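Local coordinates for protein phytanoyl-CoA dioxygenase (Streptomyces malaysiense, PDB 6ZYL) that catalyses the beta-hydroxylation of thioholgamide as the non-heme monooxygenase ThoJ, probably using iron and 2-oxoglutarate, at residues A[41-46]-A[93-98]; A[87-92]-A[230-235]; A[134-139]-A[239-244]; A[245-250]-A[260-265]. All coordinates share one frame; numbering follows the deposited sequence.

Interaction 1 of 4, residues A[41-46]-A[93-98]; sequences VNALTH and PAILDA
The backbones of 41-46 and 93-98 come nearest at Ala43 and Ala94, whose CA atoms are 5.3 Å apart, and separate to 7.6 Å between the CA atoms of Val41 and Ala98. The contact belongs to the double-stranded beta-helix (jelly-roll) fold of the phytanoyl-CoA dioxygenase family. Here the turn leaving edge strand 37-41 of the larger sheet meets the first turns of helix 93-103, which packs against that sheet. No hydrogen bond crosses the gap, and the contact is apolar packing. Ala43 carries it on the loop side. Its CB reaches Ile95 CG1 at 3.7 Å and lies 4.0 Å from Ile95 CD1. The Ile95 torsions explain this approach: CG1 is opposite the carbonyl carbon (chi1 -64°) and CD1 continues in an extended line (chi2 174°). The CG1-CD1 branch therefore runs past the alanine methyl, and Ile95 also touches Ile89 and Tyr236. Ala94 and Ala98 are one helical turn apart, and both CB atoms point at the loop. These short side chains let the loop backbone come close to the helix. The loop itself is held by backbone bonds from Val41 to Cys209 and from Leu44 to Gly207. Just beyond, Thr45 is the N-cap of helix 46-66, with Glu48 OE1 bonded to its N, consistent with a capping box. At the upstream end Val41 CG2 makes a looser contact, 4.5 Å from Ala98 CB. The methyl of Ala94 sits against the peptide after Asn42, with its CB 3.8 Å from Asn42 O and 4.0 Å from Ala43 CA.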
# COMPACT_ATOMS: atom_id res chain seq x y z
N VAL A 41 -14.13 4.18 0.42
CA VAL A 41 -14.74 3.42 -0.67
C VAL A 41 -14.95 2.00 -0.15
O VAL A 41 -14.09 1.44 0.54
CB VAL A 41 -13.88 3.41 -1.96
CG1 VAL A 41 -13.39 4.82 -2.28
CG2 VAL A 41 -12.73 2.44 -1.85
N ASN A 42 -16.11 1.43 -0.44
CA ASN A 42 -16.45 0.13 0.10
C ASN A 42 -15.63 -0.96 -0.58
O ASN A 42 -15.38 -0.91 -1.79
CB ASN A 42 -17.95 -0.14 -0.06
CG ASN A 42 -18.79 0.66 0.91
OD1 ASN A 42 -18.31 1.09 1.97
ND2 ASN A 42 -20.05 0.88 0.57
N ALA A 43 -15.19 -1.93 0.21
CA ALA A 43 -14.42 -3.06 -0.30
C ALA A 43 -14.85 -4.34 0.39
O ALA A 43 -15.61 -5.13 -0.17
CB ALA A 43 -12.92 -2.81 -0.10
N LEU A 44 -14.38 -4.55 1.61
CA LEU A 44 -14.72 -5.73 2.39
C LEU A 44 -15.83 -5.42 3.38
O LEU A 44 -15.95 -4.29 3.88
CB LEU A 44 -13.50 -6.25 3.14
CG LEU A 44 -12.55 -7.19 2.39
CD1 LEU A 44 -12.11 -6.59 1.07
CD2 LEU A 44 -11.35 -7.53 3.27
N THR A 45 -16.66 -6.42 3.66
CA THR A 45 -17.61 -6.32 4.75
C THR A 45 -16.87 -6.40 6.08
O THR A 45 -15.70 -6.75 6.15
CB THR A 45 -18.65 -7.44 4.67
OG1 THR A 45 -18.00 -8.71 4.85
CG2 THR A 45 -19.36 -7.43 3.32
N HIS A 46 -17.58 -6.05 7.16
CA HIS A 46 -17.00 -6.20 8.49
C HIS A 46 -16.55 -7.63 8.73
O HIS A 46 -15.48 -7.88 9.30
CB HIS A 46 -17.99 -5.76 9.57
CG HIS A 46 -18.36 -4.32 9.51
ND1 HIS A 46 -17.78 -3.36 10.31
CD2 HIS A 46 -19.27 -3.66 8.74
CE1 HIS A 46 -18.30 -2.18 10.04
NE2 HIS A 46 -19.21 -2.33 9.09
N PRO A 93 -13.03 -7.62 -6.52
CA PRO A 93 -13.63 -6.81 -7.60
C PRO A 93 -14.00 -5.40 -7.18
O PRO A 93 -13.91 -4.48 -8.00
CB PRO A 93 -14.87 -7.62 -8.00
CG PRO A 93 -14.60 -9.02 -7.52
CD PRO A 93 -13.77 -8.87 -6.27
N ALA A 94 -14.44 -5.20 -5.93
CA ALA A 94 -14.80 -3.85 -5.50
C ALA A 94 -13.59 -2.93 -5.54
O ALA A 94 -13.69 -1.77 -5.96
CB ALA A 94 -15.39 -3.89 -4.09
N ILE A 95 -12.42 -3.42 -5.12
CA ILE A 95 -11.22 -2.60 -5.15
C ILE A 95 -10.78 -2.37 -6.60
O ILE A 95 -10.47 -1.24 -6.99
CB ILE A 95 -10.10 -3.26 -4.32
CG1 ILE A 95 -10.52 -3.32 -2.85
CG2 ILE A 95 -8.80 -2.49 -4.48
CD1 ILE A 95 -9.56 -4.08 -1.95
N LEU A 96 -10.76 -3.43 -7.41
CA LEU A 96 -10.35 -3.28 -8.80
C LEU A 96 -11.28 -2.34 -9.55
O LEU A 96 -10.83 -1.53 -10.37
CB LEU A 96 -10.30 -4.64 -9.48
CG LEU A 96 -9.25 -5.63 -8.96
CD1 LEU A 96 -9.24 -6.89 -9.83
CD2 LEU A 96 -7.87 -5.00 -8.91
N ASP A 97 -12.59 -2.42 -9.30
CA ASP A 97 -13.53 -1.51 -9.95
C ASP A 97 -13.28 -0.07 -9.52
O ASP A 97 -13.30 0.84 -10.36
CB ASP A 97 -14.97 -1.92 -9.64
CG ASP A 97 -15.40 -3.17 -10.37
OD1 ASP A 97 -14.70 -3.58 -11.32
OD2 ASP A 97 -16.44 -3.74 -9.99
N ALA A 98 -13.06 0.15 -8.23
CA ALA A 98 -12.78 1.50 -7.75
C ALA A 98 -11.50 2.05 -8.35
O ALA A 98 -11.45 3.20 -8.79
CB ALA A 98 -12.69 1.51 -6.22

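Interaction 2 of 4, residues A[87-92]-A[230-235]; sequences DRIVHH and FNFAID
Val90 CG1 lies in the angle between Phe232 and Ile234. Val90 CG1 is 3.7 Å from Ile234 CG2 and 3.8 Å from Phe232 CE2. It meets the phenyl ring at the edge, near the ring plane, and the two side chains cross at about a right angle. Ile89 adds its CG2 branch, 3.9 Å from Phe232 CE2 and 4.0 Å from Ile234 CD1. The side chains of Ile89 and Phe232 run past each other in opposite directions. Phe232 has CG opposite its backbone N (chi1 177°), which carries the ring out toward the helix. All four side chains are buried. They join helix 84-90 to strand 229-237, an inner strand of the larger sheet in the double-stranded beta-helix fold. Phe232 and Ile234 are on the helix-covered face of the sheet. Asn231, Ala233 and Asp235 are on the reverse face, where Asp235 makes a salt bridge to Arg145 and a hydrogen bond to Ser111. In the next shell, Trp85 makes an edge-to-face stack with Phe232, and Tyr236 OH bonds to Val90 O. His91 ND1 donates back to Asp87 O at 2.8 Å with an N-H...O angle of 160°, which ties the end of the segment to its start. That oxygen lies in the imidazole plane. Asp87 is salt-bridged to Arg266, and Arg88 reaches Glu55 on helix 46-66.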
# COMPACT_ATOMS: atom_id res chain seq x y z
N ASP A 87 -3.43 -12.24 -1.57
CA ASP A 87 -3.81 -12.46 -2.96
C ASP A 87 -5.29 -12.18 -3.18
O ASP A 87 -5.68 -11.58 -4.19
CB ASP A 87 -3.46 -13.88 -3.39
CG ASP A 87 -4.11 -14.28 -4.70
OD1 ASP A 87 -3.55 -13.94 -5.77
OD2 ASP A 87 -5.18 -14.92 -4.67
N ARG A 88 -6.13 -12.60 -2.23
CA ARG A 88 -7.57 -12.44 -2.40
C ARG A 88 -7.96 -10.96 -2.38
O ARG A 88 -8.80 -10.54 -3.19
CB ARG A 88 -8.31 -13.20 -1.29
CG ARG A 88 -9.82 -13.22 -1.44
CD ARG A 88 -10.48 -14.06 -0.35
NE ARG A 88 -10.30 -13.49 0.98
CZ ARG A 88 -9.53 -14.01 1.93
NH1 ARG A 88 -8.86 -15.14 1.71
NH2 ARG A 88 -9.44 -13.42 3.11
N ILE A 89 -7.37 -10.17 -1.49
CA ILE A 89 -7.79 -8.78 -1.35
C ILE A 89 -7.39 -7.97 -2.58
O ILE A 89 -8.19 -7.19 -3.11
CB ILE A 89 -7.21 -8.17 -0.06
CG1 ILE A 89 -7.84 -8.85 1.16
CG2 ILE A 89 -7.45 -6.67 -0.03
CD1 ILE A 89 -7.36 -8.33 2.49
N VAL A 90 -6.15 -8.13 -3.05
CA VAL A 90 -5.70 -7.31 -4.17
C VAL A 90 -6.47 -7.64 -5.45
O VAL A 90 -6.43 -6.86 -6.41
CB VAL A 90 -4.19 -7.45 -4.41
CG1 VAL A 90 -3.42 -7.19 -3.13
CG2 VAL A 90 -3.84 -8.81 -4.99
N HIS A 91 -7.15 -8.78 -5.50
CA HIS A 91 -7.99 -9.15 -6.64
C HIS A 91 -9.47 -8.90 -6.38
O HIS A 91 -10.29 -9.24 -7.24
CB HIS A 91 -7.77 -10.62 -7.01
CG HIS A 91 -6.44 -10.89 -7.64
ND1 HIS A 91 -5.30 -11.15 -6.91
CD2 HIS A 91 -6.07 -10.94 -8.94
CE1 HIS A 91 -4.28 -11.35 -7.73
NE2 HIS A 91 -4.72 -11.22 -8.97
N HIS A 92 -9.82 -8.31 -5.25
CA HIS A 92 -11.22 -8.11 -4.91
C HIS A 92 -11.89 -7.21 -5.95
O HIS A 92 -11.38 -6.12 -6.23
CB HIS A 92 -11.35 -7.50 -3.52
CG HIS A 92 -12.73 -7.58 -2.95
ND1 HIS A 92 -13.75 -6.76 -3.37
CD2 HIS A 92 -13.26 -8.40 -2.01
CE1 HIS A 92 -14.86 -7.06 -2.71
NE2 HIS A 92 -14.58 -8.05 -1.87
N PHE A 230 -4.56 -2.41 12.17
CA PHE A 230 -4.04 -3.19 11.06
C PHE A 230 -4.54 -2.61 9.74
O PHE A 230 -5.75 -2.52 9.52
CB PHE A 230 -4.46 -4.66 11.16
CG PHE A 230 -3.74 -5.44 12.21
CD1 PHE A 230 -4.00 -5.22 13.55
CD2 PHE A 230 -2.81 -6.41 11.87
CE1 PHE A 230 -3.34 -5.93 14.53
CE2 PHE A 230 -2.15 -7.13 12.84
CZ PHE A 230 -2.41 -6.89 14.18
N ASN A 231 -3.61 -2.24 8.86
CA ASN A 231 -3.96 -1.74 7.54
C ASN A 231 -3.10 -2.43 6.49
O ASN A 231 -1.91 -2.69 6.71
CB ASN A 231 -3.78 -0.22 7.47
CG ASN A 231 -4.78 0.51 8.35
OD1 ASN A 231 -4.56 0.67 9.56
ND2 ASN A 231 -5.88 0.95 7.76
N PHE A 232 -3.72 -2.74 5.36
CA PHE A 232 -3.11 -3.47 4.26
C PHE A 232 -3.13 -2.55 3.04
O PHE A 232 -4.20 -2.21 2.54
CB PHE A 232 -3.87 -4.77 4.00
CG PHE A 232 -3.35 -5.56 2.84
CD1 PHE A 232 -2.11 -6.18 2.89
CD2 PHE A 232 -4.12 -5.71 1.70
CE1 PHE A 232 -1.65 -6.91 1.81
CE2 PHE A 232 -3.66 -6.44 0.62
CZ PHE A 232 -2.42 -7.04 0.68
N ALA A 233 -1.95 -2.13 2.60
CA ALA A 233 -1.81 -1.13 1.54
C ALA A 233 -1.40 -1.80 0.24
O ALA A 233 -0.54 -2.68 0.21
CB ALA A 233 -0.77 -0.07 1.93
N ILE A 234 -2.02 -1.35 -0.85
CA ILE A 234 -1.83 -1.95 -2.17
C ILE A 234 -1.50 -0.84 -3.15
O ILE A 234 -2.29 0.11 -3.30
CB ILE A 234 -3.07 -2.72 -2.65
CG1 ILE A 234 -3.66 -3.57 -1.53
CG2 ILE A 234 -2.73 -3.59 -3.85
CD1 ILE A 234 -5.10 -4.00 -1.79
N ASP A 235 -0.36 -0.95 -3.82
CA ASP A 235 0.02 0.00 -4.85
C ASP A 235 -0.45 -0.51 -6.21
O ASP A 235 -0.00 -1.56 -6.67
CB ASP A 235 1.53 0.22 -4.86
CG ASP A 235 2.01 1.04 -3.69
OD1 ASP A 235 1.31 2.02 -3.34
OD2 ASP A 235 3.06 0.70 -3.11

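Interaction 3 of 4, residues A[134-139]-A[239-244]; sequences LGLDGY and PRVSPT
Asp137 and Ser242 form the antiparallel hydrogen-bonded pair of this contact. Asp137 N donates to Ser242 O at 2.8 Å, and Ser242 N returns a bond to Asp137 O at 3.0 Å. A third backbone bond, Thr244 N to Gly135 O, is 2.9 Å long and almost straight at the hydrogen (175°). This N-H comes from above the carbonyl plane, 45° out of it. Thr244 OG1 adds a weak bond to Gly135 O at 3.1 Å. Its torsion (chi1 53°) places OG1 between the backbone N and the carbonyl carbon, so side chain and amide grip one acceptor. Arg289 NH2 bonds to Gly135 O as well. Next to the Asp137-Ser242 pair, Leu136 and Pro243 form a non-hydrogen-bonded pair. Proline fits this place, since no N-H is needed from it across the ribbon. Two CA-H...O contacts supplement the bonds: Pro243 CA is 3.5 Å from Gly135 O, and Val241 CA is 3.5 Å from Asp137 O. The apolar contact is between Val241 CG1 and Leu136 CD2, 4.0 Å apart. The other methyl, Val241 CG2, packs on the backbone carbonyl of Gly138, 3.7 Å from Gly138 O. Leu136 also rests on Trp110, and Val241 on His142. The side chains of Asp137 and Ser242 share one face of the ribbon. Tyr139 closes the segment and anchors its OH to Ala171 N. The whole is a short two-stranded antiparallel ribbon apart from the two main sheets, joining the loop before helix 139-142 to the one after strand 229-237 in this jelly-roll fold.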
# COMPACT_ATOMS: atom_id res chain seq x y z
N LEU A 134 10.18 5.10 -4.11
CA LEU A 134 9.66 4.03 -4.96
C LEU A 134 10.33 3.98 -6.32
O LEU A 134 10.26 2.95 -7.00
CB LEU A 134 8.15 4.18 -5.13
CG LEU A 134 7.36 4.30 -3.83
CD1 LEU A 134 5.87 4.30 -4.12
CD2 LEU A 134 7.71 3.19 -2.86
N GLY A 135 10.97 5.07 -6.75
CA GLY A 135 11.63 5.09 -8.04
C GLY A 135 10.69 4.84 -9.20
O GLY A 135 10.98 4.03 -10.09
N LEU A 136 9.56 5.54 -9.20
CA LEU A 136 8.54 5.38 -10.23
C LEU A 136 8.39 6.69 -11.00
O LEU A 136 8.51 7.78 -10.43
CB LEU A 136 7.20 4.97 -9.62
CG LEU A 136 7.17 3.58 -8.98
CD1 LEU A 136 5.82 3.32 -8.33
CD2 LEU A 136 7.49 2.50 -10.01
N ASP A 137 8.12 6.56 -12.30
CA ASP A 137 7.91 7.69 -13.20
C ASP A 137 6.55 7.50 -13.85
O ASP A 137 6.34 6.53 -14.59
CB ASP A 137 9.02 7.78 -14.24
CG ASP A 137 8.86 8.95 -15.20
OD1 ASP A 137 8.02 9.84 -14.94
OD2 ASP A 137 9.59 8.98 -16.21
N GLY A 138 5.61 8.40 -13.56
CA GLY A 138 4.26 8.30 -14.05
C GLY A 138 3.21 8.03 -13.00
O GLY A 138 2.03 7.88 -13.34
N TYR A 139 3.60 7.94 -11.72
CA TYR A 139 2.62 7.86 -10.65
C TYR A 139 1.75 9.10 -10.59
O TYR A 139 0.67 9.07 -9.99
CB TYR A 139 3.34 7.67 -9.31
CG TYR A 139 4.22 8.85 -8.94
CD1 TYR A 139 3.70 9.95 -8.28
CD2 TYR A 139 5.57 8.86 -9.27
CE1 TYR A 139 4.49 11.03 -7.95
CE2 TYR A 139 6.37 9.93 -8.94
CZ TYR A 139 5.83 11.02 -8.28
OH TYR A 139 6.63 12.09 -7.96
N PRO A 239 0.21 0.37 -17.04
CA PRO A 239 1.43 0.16 -17.83
C PRO A 239 2.11 1.45 -18.27
O PRO A 239 3.19 1.39 -18.86
CB PRO A 239 0.95 -0.65 -19.05
CG PRO A 239 -0.40 -1.21 -18.64
CD PRO A 239 -0.99 -0.20 -17.70
N ARG A 240 1.51 2.62 -18.01
CA ARG A 240 2.16 3.89 -18.30
C ARG A 240 3.12 4.31 -17.20
O ARG A 240 3.88 5.27 -17.39
CB ARG A 240 1.11 4.98 -18.52
CG ARG A 240 0.28 4.79 -19.79
CD ARG A 240 -0.48 6.06 -20.16
NE ARG A 240 0.41 7.20 -20.38
CZ ARG A 240 0.76 7.68 -21.57
NH1 ARG A 240 0.29 7.12 -22.67
NH2 ARG A 240 1.57 8.72 -21.65
N VAL A 241 3.11 3.63 -16.06
CA VAL A 241 4.13 3.84 -15.03
C VAL A 241 5.37 3.05 -15.43
O VAL A 241 5.27 1.91 -15.90
CB VAL A 241 3.61 3.41 -13.65
CG1 VAL A 241 4.69 3.62 -12.59
CG2 VAL A 241 2.35 4.19 -13.29
N SER A 242 6.54 3.64 -15.24
CA SER A 242 7.79 2.98 -15.57
C SER A 242 8.79 3.18 -14.44
O SER A 242 8.80 4.23 -13.79
CB SER A 242 8.38 3.51 -16.88
OG SER A 242 8.82 4.85 -16.73
N PRO A 243 9.64 2.18 -14.18
CA PRO A 243 10.69 2.37 -13.17
C PRO A 243 11.72 3.39 -13.64
O PRO A 243 12.14 3.40 -14.80
CB PRO A 243 11.31 0.97 -13.02
CG PRO A 243 10.95 0.24 -14.28
CD PRO A 243 9.64 0.82 -14.75
N THR A 244 12.13 4.26 -12.71
CA THR A 244 13.16 5.24 -13.02
C THR A 244 14.45 4.56 -13.46
O THR A 244 15.16 5.06 -14.34
CB THR A 244 13.42 6.13 -11.81
OG1 THR A 244 13.70 5.30 -10.67
CG2 THR A 244 12.21 7.01 -11.51

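Interaction 4 of 4, residues A[245-250]-A[260-265]; sequences AGEDSA and AFLPER
Ser249 OG stands between its backbone N and carbonyl carbon (chi1 58°), and Glu264 has CG opposite its carbonyl carbon (chi1 -70°) with the chain extended beyond. These torsions bring Ser249 OG to 2.8 Å from Glu264 OE2, to which it donates on the anti side, somewhat out of the carboxylate plane. Lys78 forms a salt bridge to the same oxygen. The strands run parallel. Leu262 N bonds to Asp248 O at 3.0 Å. Ala250 then bonds both ways, from its N to Leu262 O and from its O to Glu264 N. Phe261 lies alongside Asp248, and Asp248 OD2 meets the ring edge at Phe261 CE1 (3.5 Å) in the ring plane. A water bridges the two segments ahead of the parallel pair, accepting from Asp248 N at 2.9 Å and donating to Ala260 O at 2.8 Å. Leu262 CD1 packs 3.5 Å from Glu247 CD, whose carboxylate pairs with Arg285. This is the edge of the larger sheet, where 262-263 is the outermost strand. Asp248 is paired with Arg286 and Arg289 of helix 273-295, so the acids here probably stay ionised and tie the sheet edge to its basic neighbours.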
# COMPACT_ATOMS: atom_id res chain seq x y z
N ALA A 245 14.77 3.42 -12.86
CA ALA A 245 15.96 2.67 -13.20
C ALA A 245 15.82 1.26 -12.65
O ALA A 245 15.20 1.05 -11.60
CB ALA A 245 17.23 3.34 -12.66
N GLY A 246 16.40 0.31 -13.36
CA GLY A 246 16.49 -1.05 -12.88
C GLY A 246 15.32 -1.92 -13.30
O GLY A 246 14.23 -1.45 -13.62
N GLU A 247 15.58 -3.23 -13.29
CA GLU A 247 14.55 -4.22 -13.59
C GLU A 247 13.50 -4.24 -12.48
O GLU A 247 13.82 -4.18 -11.29
CB GLU A 247 15.22 -5.58 -13.74
CG GLU A 247 14.31 -6.77 -13.92
CD GLU A 247 15.08 -8.07 -13.85
OE1 GLU A 247 15.82 -8.38 -14.81
OE2 GLU A 247 14.97 -8.79 -12.83
N ASP A 248 12.23 -4.31 -12.89
CA ASP A 248 11.11 -4.28 -11.95
C ASP A 248 10.07 -5.30 -12.40
O ASP A 248 10.04 -5.73 -13.55
CB ASP A 248 10.49 -2.88 -11.87
CG ASP A 248 9.88 -2.59 -10.50
OD1 ASP A 248 9.74 -3.53 -9.68
OD2 ASP A 248 9.53 -1.42 -10.24
N SER A 249 9.19 -5.67 -11.46
CA SER A 249 8.13 -6.63 -11.74
C SER A 249 6.86 -6.22 -11.01
O SER A 249 6.88 -5.44 -10.05
CB SER A 249 8.54 -8.06 -11.34
OG SER A 249 8.88 -8.14 -9.97
N ALA A 250 5.74 -6.76 -11.48
CA ALA A 250 4.42 -6.43 -10.95
C ALA A 250 3.46 -7.52 -11.39
O ALA A 250 3.77 -8.34 -12.25
CB ALA A 250 3.96 -5.05 -11.43
N ALA A 260 6.60 -2.14 -18.86
CA ALA A 260 8.01 -2.44 -18.64
C ALA A 260 8.25 -3.45 -17.53
O ALA A 260 9.41 -3.75 -17.22
CB ALA A 260 8.77 -1.14 -18.32
N PHE A 261 7.20 -3.99 -16.93
CA PHE A 261 7.32 -4.82 -15.74
C PHE A 261 7.30 -6.30 -16.11
O PHE A 261 6.43 -6.74 -16.86
CB PHE A 261 6.19 -4.51 -14.75
CG PHE A 261 6.21 -3.10 -14.24
CD1 PHE A 261 6.98 -2.76 -13.14
CD2 PHE A 261 5.48 -2.11 -14.87
CE1 PHE A 261 7.01 -1.46 -12.67
CE2 PHE A 261 5.51 -0.81 -14.41
CZ PHE A 261 6.27 -0.49 -13.31
N LEU A 262 8.27 -7.04 -15.59
CA LEU A 262 8.23 -8.49 -15.73
C LEU A 262 7.00 -9.03 -15.00
O LEU A 262 6.69 -8.57 -13.89
CB LEU A 262 9.50 -9.12 -15.16
CG LEU A 262 10.79 -8.77 -15.91
CD1 LEU A 262 12.01 -9.16 -15.09
CD2 LEU A 262 10.81 -9.43 -17.28
N PRO A 263 6.26 -9.96 -15.59
CA PRO A 263 5.01 -10.41 -14.97
C PRO A 263 5.24 -11.35 -13.80
O PRO A 263 6.14 -12.20 -13.82
CB PRO A 263 4.26 -11.11 -16.12
CG PRO A 263 5.35 -11.57 -17.04
CD PRO A 263 6.47 -10.56 -16.92
N GLU A 264 4.42 -11.19 -12.76
CA GLU A 264 4.41 -12.06 -11.60
C GLU A 264 3.24 -13.03 -11.72
O GLU A 264 2.45 -12.97 -12.67
CB GLU A 264 4.35 -11.23 -10.32
CG GLU A 264 5.65 -10.47 -10.04
CD GLU A 264 5.49 -9.33 -9.05
OE1 GLU A 264 4.34 -9.02 -8.66
OE2 GLU A 264 6.51 -8.74 -8.64
N ARG A 265 3.12 -13.93 -10.75
CA ARG A 265 2.08 -14.94 -10.75
C ARG A 265 1.37 -14.97 -9.41
O ARG A 265 1.96 -14.68 -8.37
CB ARG A 265 2.64 -16.35 -11.06
CG ARG A 265 3.81 -16.37 -12.02
CD ARG A 265 3.87 -17.68 -12.80
NE ARG A 265 4.44 -18.77 -12.01
CZ ARG A 265 5.74 -19.07 -11.97
NH1 ARG A 265 6.61 -18.37 -12.67
NH2 ARG A 265 6.16 -20.09 -11.22
O HOH W 1 11.73 -4.03 -15.73

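From the N terminus, 41-46 meets 93-98 in interaction 1, closing a loop that is largely helical. Interaction 2 opens inside that loop, at 87-92, and closes at 230-235, so the two cross. They touch where helix 84-90 passes into helix 93-103. Interaction 3 opens at 134-139 and closes at 239-244, just after strand 229-237; it crosses interaction 2 and follows interaction 1 in series. Interaction 4 comes last, in a short loop of its own. Its Phe261 packs on Val241 and Pro243 of interaction 3. Interaction 1 joins the loop after strand 37-41 to helix 93-103, and interaction 2 joins helix 84-90 to the larger sheet. Interactions 3 and 4 lie about 25 and 26 Å from interaction 1, centre to centre.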